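PDB 3VCO: dihydrofolate reductase from Schistosoma mansoni, which catalyses the NADPH-dependent reduction of 7,8-dihydrofolate to tetrahydrofolate, a key step of folate metabolism that feeds thymidylate, purine and glycine synthesis. Local coordinates for residues A[27-32]-A[152-157]; A[69-74]-A[93-98]. All blocks are in the same frame, centred on the assembly; numbering follows the deposited sequence.

Interaction 1: residues A[27-32]-A[152-157]; sequences VAVSEN and CTHILS
V27 to V29 pair in parallel with C152 to H154, the paired segments inclined by 21°, and three backbone bonds alternate between them: T153 N to V27 O (3.0 Å), V29 N to T153 O (2.8 Å) and I155 N to V29 O (2.8 Å). Side chains then sort by face, V27, V29, C152 and H154 on one, A28 and T153 on the other. On the first, CG2 of V29 rests against SG of C152 at 3.5 Å and, lying alongside H154, approaches its ring obliquely. The sulfur itself sits over one face of that imidazole, towards the rim; chi1 of -176° swings it away from its own backbone N. A water in the ring plane joins ND1 of H154 to the carbonyl of S30, while NE2 bonds Y198. On the second, CB of A28, a probable NADP-site residue, meets CD1 of I155 at 3.9 Å. A second water donates to both V27 O and OG1 of T153, and that hydroxyl also bonds D48, a probable substrate-binding residue. Beyond the paired residues OE1 of E31 takes a weak bond (3.4 Å) from the backbone N of the poorly ordered S157. Strand 148-156 continues the sheet by pairing antiparallel with strand 191-200, whose F191 and F193 pack on I155, whereas strand 23-29 has strand 125-130 as its other parallel neighbour.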
loop_
_atom_site.group_PDB
_atom_site.type_symbol
_atom_site.label_atom_id
_atom_site.label_comp_id
_atom_site.label_asym_id
_atom_site.label_seq_id
_atom_site.Cartn_x
_atom_site.Cartn_y
_atom_site.Cartn_z
ATOM N N VAL A 27 -1.228 -4.383 -0.845
ATOM C CA VAL A 27 -0.272 -5.338 -1.384
ATOM C C VAL A 27 -0.974 -6.274 -2.372
ATOM O O VAL A 27 -2.197 -6.528 -2.247
ATOM C CB VAL A 27 0.307 -6.163 -0.204
ATOM C CG1 VAL A 27 -0.814 -6.927 0.504
ATOM C CG2 VAL A 27 1.442 -7.093 -0.646
ATOM N N ALA A 28 -0.210 -6.781 -3.347
ATOM C CA ALA A 28 -0.670 -7.819 -4.266
ATOM C C ALA A 28 0.082 -9.077 -3.896
ATOM O O ALA A 28 1.298 -9.046 -3.703
ATOM C CB ALA A 28 -0.385 -7.440 -5.744
ATOM N N VAL A 29 -0.621 -10.198 -3.761
ATOM C CA VAL A 29 0.050 -11.431 -3.359
ATOM C C VAL A 29 -0.343 -12.620 -4.245
ATOM O O VAL A 29 -1.474 -12.696 -4.715
ATOM C CB VAL A 29 -0.185 -11.778 -1.875
ATOM C CG1 VAL A 29 0.289 -10.643 -0.997
ATOM C CG2 VAL A 29 -1.684 -12.128 -1.587
ATOM N N SER A 30 0.610 -13.499 -4.517
ATOM C CA SER A 30 0.319 -14.754 -5.191
ATOM C C SER A 30 -0.298 -15.814 -4.240
ATOM O O SER A 30 -0.506 -15.576 -3.042
ATOM C CB SER A 30 1.616 -15.321 -5.788
ATOM O OG SER A 30 2.551 -15.575 -4.757
ATOM N N GLU A 31 -0.560 -16.993 -4.792
ATOM C CA GLU A 31 -1.135 -18.118 -4.056
ATOM C C GLU A 31 -0.528 -18.435 -2.694
ATOM O O GLU A 31 -1.241 -18.835 -1.775
ATOM C CB GLU A 31 -1.134 -19.369 -4.922
ATOM C CG GLU A 31 0.227 -19.827 -5.453
ATOM C CD GLU A 31 0.647 -19.155 -6.754
ATOM O OE1 GLU A 31 0.042 -18.106 -7.159
ATOM O OE2 GLU A 31 1.621 -19.664 -7.344
ATOM N N ASN A 32 0.779 -18.248 -2.561
ATOM C CA ASN A 32 1.436 -18.441 -1.269
ATOM C C ASN A 32 1.857 -17.183 -0.544
ATOM O O ASN A 32 2.869 -17.174 0.147
ATOM C CB ASN A 32 2.653 -19.299 -1.465
ATOM C CG ASN A 32 2.282 -20.660 -1.881
ATOM O OD1 ASN A 32 1.139 -21.078 -1.669
ATOM N ND2 ASN A 32 3.210 -21.368 -2.484
ATOM N N CYS A 152 -5.918 -6.298 -0.236
ATOM C CA CYS A 152 -5.120 -7.313 -0.854
ATOM C C CYS A 152 -5.653 -7.608 -2.268
ATOM O O CYS A 152 -6.849 -7.832 -2.463
ATOM C CB CYS A 152 -5.194 -8.594 0.018
ATOM S SG CYS A 152 -4.137 -9.919 -0.576
ATOM N N THR A 153 -4.756 -7.605 -3.246
ATOM C CA THR A 153 -5.059 -8.220 -4.524
ATOM C C THR A 153 -4.446 -9.597 -4.537
ATOM O O THR A 153 -3.234 -9.735 -4.549
ATOM C CB THR A 153 -4.476 -7.377 -5.642
ATOM O OG1 THR A 153 -4.965 -6.045 -5.437
ATOM C CG2 THR A 153 -4.901 -7.914 -7.002
ATOM N N HIS A 154 -5.292 -10.609 -4.560
ATOM C CA HIS A 154 -4.849 -12.002 -4.739
ATOM C C HIS A 154 -4.676 -12.327 -6.208
ATOM O O HIS A 154 -5.559 -12.082 -7.001
ATOM C CB HIS A 154 -5.881 -12.959 -4.158
ATOM C CG HIS A 154 -6.043 -12.843 -2.668
ATOM N ND1 HIS A 154 -5.221 -13.491 -1.769
ATOM C CD2 HIS A 154 -6.969 -12.196 -1.926
ATOM C CE1 HIS A 154 -5.608 -13.212 -0.537
ATOM N NE2 HIS A 154 -6.652 -12.410 -0.602
ATOM N N ILE A 155 -3.554 -12.929 -6.565
ATOM C CA ILE A 155 -3.270 -13.201 -7.960
ATOM C C ILE A 155 -2.921 -14.667 -8.129
ATOM O O ILE A 155 -2.342 -15.249 -7.227
ATOM C CB ILE A 155 -2.077 -12.358 -8.388
ATOM C CG1 ILE A 155 -2.452 -10.876 -8.322
ATOM C CG2 ILE A 155 -1.618 -12.742 -9.783
ATOM C CD1 ILE A 155 -1.262 -9.922 -8.568
ATOM N N LEU A 156 -3.338 -15.267 -9.242
ATOM C CA LEU A 156 -2.857 -16.575 -9.620
ATOM C C LEU A 156 -1.736 -16.334 -10.610
ATOM O O LEU A 156 -1.949 -15.890 -11.748
ATOM C CB LEU A 156 -3.958 -17.447 -10.195
ATOM C CG LEU A 156 -4.719 -18.270 -9.163
ATOM C CD1 LEU A 156 -5.540 -19.307 -9.872
ATOM C CD2 LEU A 156 -3.777 -18.921 -8.154
ATOM N N SER A 157 -0.529 -16.597 -10.124
ATOM C CA SER A 157 0.692 -16.169 -10.778
ATOM C C SER A 157 1.090 -17.128 -11.890
ATOM O O SER A 157 1.387 -18.289 -11.638
ATOM C CB SER A 157 1.806 -16.084 -9.741
ATOM O OG SER A 157 1.715 -14.883 -8.988
HETATM O O HOH W 1 -3.869 -4.411 -3.715
HETATM O O HOH W 2 -3.305 -15.210 -2.642
#

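Interaction 2: residues A[69-74]-A[93-98]; sequences MGRVTW and SSTLSH. With SO4 (sulfate ion), chain C; SO4 (sulfate ion), chain B.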
loop_
_atom_site.group_PDB
_atom_site.type_symbol
_atom_site.label_atom_id
_atom_site.label_comp_id
_atom_site.label_asym_id
_atom_site.label_seq_id
_atom_site.Cartn_x
_atom_site.Cartn_y
_atom_site.Cartn_z
ATOM N N MET A 69 6.032 4.373 1.476
ATOM C CA MET A 69 6.647 3.283 0.729
ATOM C C MET A 69 8.171 3.364 0.862
ATOM O O MET A 69 8.692 4.431 1.158
ATOM C CB MET A 69 6.268 3.410 -0.753
ATOM C CG MET A 69 6.960 4.604 -1.418
ATOM S SD MET A 69 6.265 5.066 -3.004
ATOM C CE MET A 69 5.229 6.374 -2.362
ATOM N N GLY A 70 8.867 2.234 0.614
ATOM C CA GLY A 70 10.331 2.214 0.514
ATOM C C GLY A 70 10.788 2.789 -0.815
ATOM O O GLY A 70 9.976 3.022 -1.730
ATOM N N ARG A 71 12.099 2.985 -0.952
ATOM C CA ARG A 71 12.696 3.510 -2.184
ATOM C C ARG A 71 12.516 2.630 -3.405
ATOM O O ARG A 71 12.253 3.131 -4.521
ATOM C CB ARG A 71 14.191 3.802 -1.977
ATOM C CG ARG A 71 14.887 4.281 -3.266
ATOM C CD ARG A 71 16.270 4.924 -3.060
ATOM N NE ARG A 71 16.714 5.516 -4.337
ATOM C CZ ARG A 71 17.839 6.197 -4.517
ATOM N NH1 ARG A 71 18.680 6.365 -3.514
ATOM N NH2 ARG A 71 18.135 6.692 -5.716
ATOM N N VAL A 72 12.646 1.325 -3.223
ATOM C CA VAL A 72 12.548 0.456 -4.388
ATOM C C VAL A 72 11.111 0.456 -4.884
ATOM O O VAL A 72 10.875 0.434 -6.090
ATOM C CB VAL A 72 13.052 -0.993 -4.150
ATOM C CG1 VAL A 72 12.825 -1.839 -5.405
ATOM C CG2 VAL A 72 14.541 -0.994 -3.764
ATOM N N THR A 73 10.151 0.533 -3.964
ATOM C CA THR A 73 8.766 0.711 -4.394
ATOM C C THR A 73 8.642 2.042 -5.143
ATOM O O THR A 73 8.170 2.092 -6.268
ATOM C CB THR A 73 7.761 0.640 -3.206
ATOM O OG1 THR A 73 7.800 -0.669 -2.648
ATOM C CG2 THR A 73 6.331 0.924 -3.680
ATOM N N TRP A 74 9.125 3.113 -4.539
ATOM C CA TRP A 74 9.122 4.406 -5.210
ATOM C C TRP A 74 9.774 4.355 -6.608
ATOM O O TRP A 74 9.220 4.848 -7.565
ATOM C CB TRP A 74 9.829 5.427 -4.350
ATOM C CG TRP A 74 10.100 6.719 -5.047
ATOM C CD1 TRP A 74 11.321 7.161 -5.538
ATOM C CD2 TRP A 74 9.158 7.755 -5.327
ATOM N NE1 TRP A 74 11.174 8.403 -6.075
ATOM C CE2 TRP A 74 9.858 8.787 -5.985
ATOM C CE3 TRP A 74 7.792 7.923 -5.069
ATOM C CZ2 TRP A 74 9.236 9.977 -6.392
ATOM C CZ3 TRP A 74 7.175 9.091 -5.486
ATOM C CH2 TRP A 74 7.904 10.107 -6.141
ATOM N N SER A 93 13.561 6.043 3.272
ATOM C CA SER A 93 14.857 5.711 2.693
ATOM C C SER A 93 15.950 6.559 3.356
ATOM O O SER A 93 15.695 7.679 3.751
ATOM C CB SER A 93 14.815 5.983 1.181
ATOM O OG SER A 93 16.106 5.869 0.562
ATOM N N SER A 94 17.165 6.034 3.453
ATOM C CA SER A 94 18.309 6.851 3.871
ATOM C C SER A 94 19.160 7.225 2.661
ATOM O O SER A 94 20.031 8.088 2.745
ATOM C CB SER A 94 19.176 6.131 4.907
ATOM O OG SER A 94 18.701 4.827 5.198
ATOM N N THR A 95 18.873 6.583 1.529
ATOM C CA THR A 95 19.628 6.786 0.295
ATOM C C THR A 95 19.085 7.937 -0.542
ATOM O O THR A 95 19.840 8.776 -1.015
ATOM C CB THR A 95 19.542 5.553 -0.604
ATOM O OG1 THR A 95 19.296 4.384 0.187
ATOM C CG2 THR A 95 20.811 5.399 -1.376
ATOM N N LEU A 96 17.769 7.958 -0.735
ATOM C CA LEU A 96 17.175 8.882 -1.686
ATOM C C LEU A 96 17.528 10.317 -1.323
ATOM O O LEU A 96 17.040 10.882 -0.345
ATOM C CB LEU A 96 15.659 8.650 -1.830
ATOM C CG LEU A 96 14.975 9.422 -2.966
ATOM C CD1 LEU A 96 15.648 9.143 -4.329
ATOM C CD2 LEU A 96 13.492 9.107 -3.033
ATOM N N SER A 97 18.438 10.883 -2.095
ATOM C CA SER A 97 18.982 12.182 -1.756
ATOM C C SER A 97 17.964 13.264 -2.038
ATOM O O SER A 97 17.789 14.170 -1.224
ATOM C CB SER A 97 20.311 12.452 -2.490
ATOM O OG SER A 97 20.401 11.746 -3.715
ATOM N N HIS A 98 17.283 13.168 -3.181
ATOM C CA HIS A 98 16.369 14.218 -3.568
ATOM C C HIS A 98 15.010 13.636 -3.950
ATOM O O HIS A 98 14.883 12.438 -4.241
ATOM C CB HIS A 98 16.966 15.070 -4.682
ATOM C CG HIS A 98 18.349 15.564 -4.374
ATOM N ND1 HIS A 98 19.481 14.827 -4.652
ATOM C CD2 HIS A 98 18.780 16.696 -3.768
ATOM C CE1 HIS A 98 20.550 15.494 -4.252
ATOM N NE2 HIS A 98 20.152 16.630 -3.712
HETATM S S SO4 C . 11.442 -0.940 -0.649
HETATM O O1 SO4 C . 11.155 -1.144 0.781
HETATM O O2 SO4 C . 10.335 -0.323 -1.374
HETATM O O3 SO4 C . 12.632 -0.086 -0.709
HETATM O O4 SO4 C . 11.704 -2.235 -1.300
HETATM S S SO4 B . 17.384 2.393 1.723
HETATM O O1 SO4 B . 17.214 3.149 2.968
HETATM O O2 SO4 B . 16.919 1.030 1.950
HETATM O O3 SO4 B . 16.706 3.071 0.616
HETATM O O4 SO4 B . 18.799 2.355 1.356
#
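OG of S93 is a hydroxyl shared three ways, and CD of R71 packs against it at 3.7 Å. This OG accepts a nearly straight bond from L96 N (3.0 Å, 170°), the closure of an ST motif. The same oxygen takes a weak bond from T95 N and donates to O3 of the chain B sulfate (2.9 Å). That sulfate is also held by the backbone N and hydroxyl of S94. The turn so shaped presents L96 to R71. With CG anti to the backbone N (chi1 177°) and the rest of the chain extended, the arginine reaches across the loop, and CD1 of L96 lies over the centre of one guanidinium face, 3.6 Å above its plane. T95 instead meets the guanidinium edge, its CB in plane and 3.1 Å from NH1. A salt bridge from NE to E75 helps fix the group's rotation. The other leucine branch, CD2, touches CD1 of W74 at 3.8 Å, the two side chains crossing at about a right angle. The chain C sulfate sits at the start of the helix, where V72 N binds its O3 while T73 N (2.7 Å) and T73 OG1 share its O2; helix-end N-H groups like these would be expected to favour an anion. Both sulfates probably come from the crystallisation liquor, and they occupy positions consistent with phosphate-binding parts of the NADP site. The contact thus joins the N-terminal turn of helix 71-76, which follows strand 64-70, to the loop leaving the adjacent parallel strand 88-92.

The centres of interactions 1 and 2 lie 24 Å apart and their nearest atoms about 9 Å, without touching, and the two probably contribute to different parts of the NADP site. Strand 125-130 stands between strands 23-29 and 64-70 and so connects them within one sheet. Along the chain, interaction 2 is nested within the loop that interaction 1 closes. Both hold residues that probably bind NADP: A28 in interaction 1, and R71 to T73 with S93 to T95 in interaction 2. Interaction 1 also borders the probable substrate site, whereas interaction 2 carries the two bound sulfates.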